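Local atomic coordinates of lysozyme M1 (Streptomyces coelicolor, PDB entry 1JFX), a protein that hydrolyses the beta-1,4 linkages between N-acetylmuramic acid and N-acetylglucosamine in bacterial peptidoglycan, acting as both a lysozyme and a diacetylmuramidase. Residues 118-123 and 152-157. Residues are numbered along the deposited sequence; the frame is centred on the assembly and turned at random.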
ATOM      1  N   THR A 118     -17.269  -2.471   8.142  1.00  7.78           N
ATOM      2  CA  THR A 118     -17.025  -3.755   8.788  1.00  7.93           C
ATOM      3  C   THR A 118     -15.946  -4.535   8.051  1.00  8.18           C
ATOM      4  O   THR A 118     -15.058  -5.114   8.678  1.00  8.36           O
ATOM      5  CB  THR A 118     -18.317  -4.591   8.838  1.00  9.63           C
ATOM      6  OG1 THR A 118     -19.269  -3.917   9.670  1.00 14.41           O
ATOM      7  CG2 THR A 118     -18.050  -5.996   9.414  1.00 11.57           C
ATOM      8  N   TRP A 119     -16.022  -4.542   6.725  1.00  7.14           N
ATOM      9  CA  TRP A 119     -15.051  -5.271   5.909  1.00  8.18           C
ATOM     10  C   TRP A 119     -13.624  -4.773   6.175  1.00  8.36           C
ATOM     11  O   TRP A 119     -12.691  -5.570   6.365  1.00  6.78           O
ATOM     12  CB  TRP A 119     -15.406  -5.106   4.418  1.00  7.92           C
ATOM     13  CG  TRP A 119     -14.760  -6.139   3.506  1.00  7.41           C
ATOM     14  CD1 TRP A 119     -15.348  -7.265   3.009  1.00  7.55           C
ATOM     15  CD2 TRP A 119     -13.406  -6.142   3.015  1.00  8.76           C
ATOM     16  NE1 TRP A 119     -14.451  -7.974   2.240  1.00  8.16           N
ATOM     17  CE2 TRP A 119     -13.251  -7.306   2.230  1.00  9.72           C
ATOM     18  CE3 TRP A 119     -12.310  -5.273   3.166  1.00  6.83           C
ATOM     19  CZ2 TRP A 119     -12.040  -7.627   1.597  1.00  6.87           C
ATOM     20  CZ3 TRP A 119     -11.103  -5.592   2.535  1.00  7.74           C
ATOM     21  CH2 TRP A 119     -10.981  -6.758   1.764  1.00  7.91           C
ATOM     22  N   ILE A 120     -13.454  -3.454   6.178  1.00  8.57           N
ATOM     23  CA  ILE A 120     -12.143  -2.851   6.413  1.00  8.28           C
ATOM     24  C   ILE A 120     -11.689  -3.130   7.848  1.00  9.18           C
ATOM     25  O   ILE A 120     -10.527  -3.447   8.094  1.00  8.41           O
ATOM     26  CB  ILE A 120     -12.201  -1.325   6.143  1.00  6.75           C
ATOM     27  CG1 ILE A 120     -12.432  -1.078   4.648  1.00  9.22           C
ATOM     28  CG2 ILE A 120     -10.909  -0.655   6.616  1.00  8.63           C
ATOM     29  CD1 ILE A 120     -12.908   0.341   4.312  1.00  9.47           C
ATOM     30  N   ASN A 121     -12.610  -3.030   8.798  1.00  8.97           N
ATOM     31  CA  ASN A 121     -12.255  -3.291  10.188  1.00  9.93           C
ATOM     32  C   ASN A 121     -11.809  -4.749  10.350  1.00  8.54           C
ATOM     33  O   ASN A 121     -10.853  -5.047  11.082  1.00  8.71           O
ATOM     34  CB  ASN A 121     -13.453  -3.029  11.097  1.00 11.96           C
ATOM     35  CG  ASN A 121     -13.051  -2.906  12.544  1.00 21.68           C
ATOM     36  OD1 ASN A 121     -12.284  -2.014  12.906  1.00 29.27           O
ATOM     37  ND2 ASN A 121     -13.556  -3.799  13.381  1.00 25.89           N
ATOM     38  N   ASP A 122     -12.502  -5.656   9.663  1.00  7.23           N
ATOM     39  CA  ASP A 122     -12.173  -7.073   9.737  1.00  8.46           C
ATOM     40  C   ASP A 122     -10.801  -7.348   9.122  1.00  8.77           C
ATOM     41  O   ASP A 122     -10.016  -8.138   9.661  1.00  9.52           O
ATOM     42  CB  ASP A 122     -13.237  -7.920   9.027  1.00  8.52           C
ATOM     43  CG  ASP A 122     -14.548  -8.000   9.804  1.00  8.97           C
ATOM     44  OD1 ASP A 122     -14.583  -7.578  10.980  1.00 10.22           O
ATOM     45  OD2 ASP A 122     -15.538  -8.515   9.232  1.00 10.58           O
ATOM     46  N   PHE A 123     -10.513  -6.717   7.988  1.00  7.70           N
ATOM     47  CA  PHE A 123      -9.219  -6.909   7.352  1.00  6.37           C
ATOM     48  C   PHE A 123      -8.128  -6.392   8.290  1.00  7.66           C
ATOM     49  O   PHE A 123      -7.101  -7.046   8.500  1.00  7.21           O
ATOM     50  CB  PHE A 123      -9.155  -6.182   5.997  1.00  8.13           C
ATOM     51  CG  PHE A 123      -7.939  -6.533   5.169  1.00  6.79           C
ATOM     52  CD1 PHE A 123      -6.676  -6.031   5.493  1.00  7.34           C
ATOM     53  CD2 PHE A 123      -8.057  -7.385   4.070  1.00  6.37           C
ATOM     54  CE1 PHE A 123      -5.544  -6.382   4.722  1.00  8.00           C
ATOM     55  CE2 PHE A 123      -6.948  -7.735   3.297  1.00  6.21           C
ATOM     56  CZ  PHE A 123      -5.683  -7.235   3.622  1.00  5.55           C
ATOM     57  N   ASN A 152     -14.413   8.025  10.041  1.00 10.36           N
ATOM     58  CA  ASN A 152     -13.246   8.402  10.845  1.00  9.66           C
ATOM     59  C   ASN A 152     -12.725   7.208  11.665  1.00  9.26           C
ATOM     60  O   ASN A 152     -11.744   7.324  12.394  1.00  9.68           O
ATOM     61  CB  ASN A 152     -13.597   9.541  11.823  1.00 11.46           C
ATOM     62  CG  ASN A 152     -12.386  10.013  12.642  1.00 16.97           C
ATOM     63  OD1 ASN A 152     -11.416  10.539  12.093  1.00 16.96           O
ATOM     64  ND2 ASN A 152     -12.444   9.824  13.961  1.00 19.06           N
ATOM     65  N   GLY A 153     -13.373   6.058  11.514  1.00  8.72           N
ATOM     66  CA  GLY A 153     -13.021   4.883  12.291  1.00  8.82           C
ATOM     67  C   GLY A 153     -11.644   4.264  12.185  1.00  7.77           C
ATOM     68  O   GLY A 153     -11.257   3.456  13.042  1.00  9.76           O
ATOM     69  N   MET A 154     -10.900   4.610  11.145  1.00  6.92           N
ATOM     70  CA  MET A 154      -9.563   4.051  10.996  1.00  7.35           C
ATOM     71  C   MET A 154      -8.498   5.082  11.302  1.00  8.20           C
ATOM     72  O   MET A 154      -7.319   4.797  11.158  1.00  8.74           O
ATOM     73  CB  MET A 154      -9.350   3.517   9.572  1.00  7.22           C
ATOM     74  CG  MET A 154     -10.330   2.441   9.165  1.00  7.03           C
ATOM     75  SD  MET A 154     -10.306   1.010  10.276  1.00  9.22           S
ATOM     76  CE  MET A 154      -8.728   0.248   9.839  1.00  9.19           C
ATOM     77  N   ALA A 155      -8.904   6.277  11.739  1.00  8.23           N
ATOM     78  CA  ALA A 155      -7.929   7.331  12.028  1.00  9.32           C
ATOM     79  C   ALA A 155      -6.826   6.910  12.992  1.00  9.80           C
ATOM     80  O   ALA A 155      -5.658   7.257  12.791  1.00 11.11           O
ATOM     81  CB  ALA A 155      -8.644   8.583  12.564  1.00  9.66           C
ATOM     82  N   ALA A 156      -7.175   6.153  14.027  1.00  9.62           N
ATOM     83  CA  ALA A 156      -6.162   5.728  14.991  1.00 11.46           C
ATOM     84  C   ALA A 156      -5.682   4.308  14.749  1.00 12.22           C
ATOM     85  O   ALA A 156      -4.873   3.794  15.521  1.00 14.58           O
ATOM     86  CB  ALA A 156      -6.703   5.854  16.412  1.00 13.13           C
ATOM     87  N   LYS A 157      -6.158   3.683  13.676  1.00 10.76           N
ATOM     88  CA  LYS A 157      -5.794   2.296  13.384  1.00 10.11           C
ATOM     89  C   LYS A 157      -4.890   2.052  12.186  1.00 10.47           C
ATOM     90  O   LYS A 157      -4.087   1.129  12.208  1.00 12.52           O
ATOM     91  CB  LYS A 157      -7.048   1.455  13.168  1.00 10.45           C
ATOM     92  CG  LYS A 157      -7.857   1.147  14.410  1.00 15.23           C
ATOM     93  CD  LYS A 157      -9.022   0.257  14.013  1.00 14.55           C
ATOM     94  CE  LYS A 157      -9.766  -0.291  15.206  1.00 21.64           C
ATOM     95  NZ  LYS A 157     -10.943  -1.077  14.735  1.00 22.25           N
TER
HETATM   96  O   HOH W   1      -9.877  -3.667  13.471  1.00 15.17           O
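Ile120 and Asn121 reach from helix 113-131 of this beta-alpha-barrel, the catalytic domain of a family 25 glycosyl hydrolase, to Met154 and Lys157 in the loop between helix 141-148 and strand 160-163. Ile120 supplies the apolar half of the contact. Its CG2 branch, anti to the backbone N, sits 4.0 Å from CE and 4.1 Å from CG of Met154. Because the methionine chain is bent at both chi2 (-58°) and chi3 (-72°), CG, SD and CE curl around this one methyl group, a fit that suits a flexible, unbranched thioether facing a stiff beta-branched side chain. Trp144 of helix 141-148 touches both residues, and Thr148 of the same helix and Ile99 also touch the isoleucine. The Ile120 side chain lies about 10 Å from that of Glu100, a predicted active-site residue, so the contact is near the site but not in it.

One residue on, at the partly exposed border, a short polar amide suits Asn121: CG anti to the backbone N (chi1 -164°) carries it towards the end of Lys157. OD1 of Asn121 and NZ of Lys157 are modelled 2.5 Å apart, a doubtful closeness. A lysine suits this place because its methylenes can cross beside Met154 before NZ reaches the water beside the helix. On the loop side, a type I turn runs from Asn152 to Ala155, and Lys157 follows two residues after it. The water joins the segments: it accepts from NZ of Lys157 at 3.1 Å and donates to the backbone O of Asn121 at 2.9 Å.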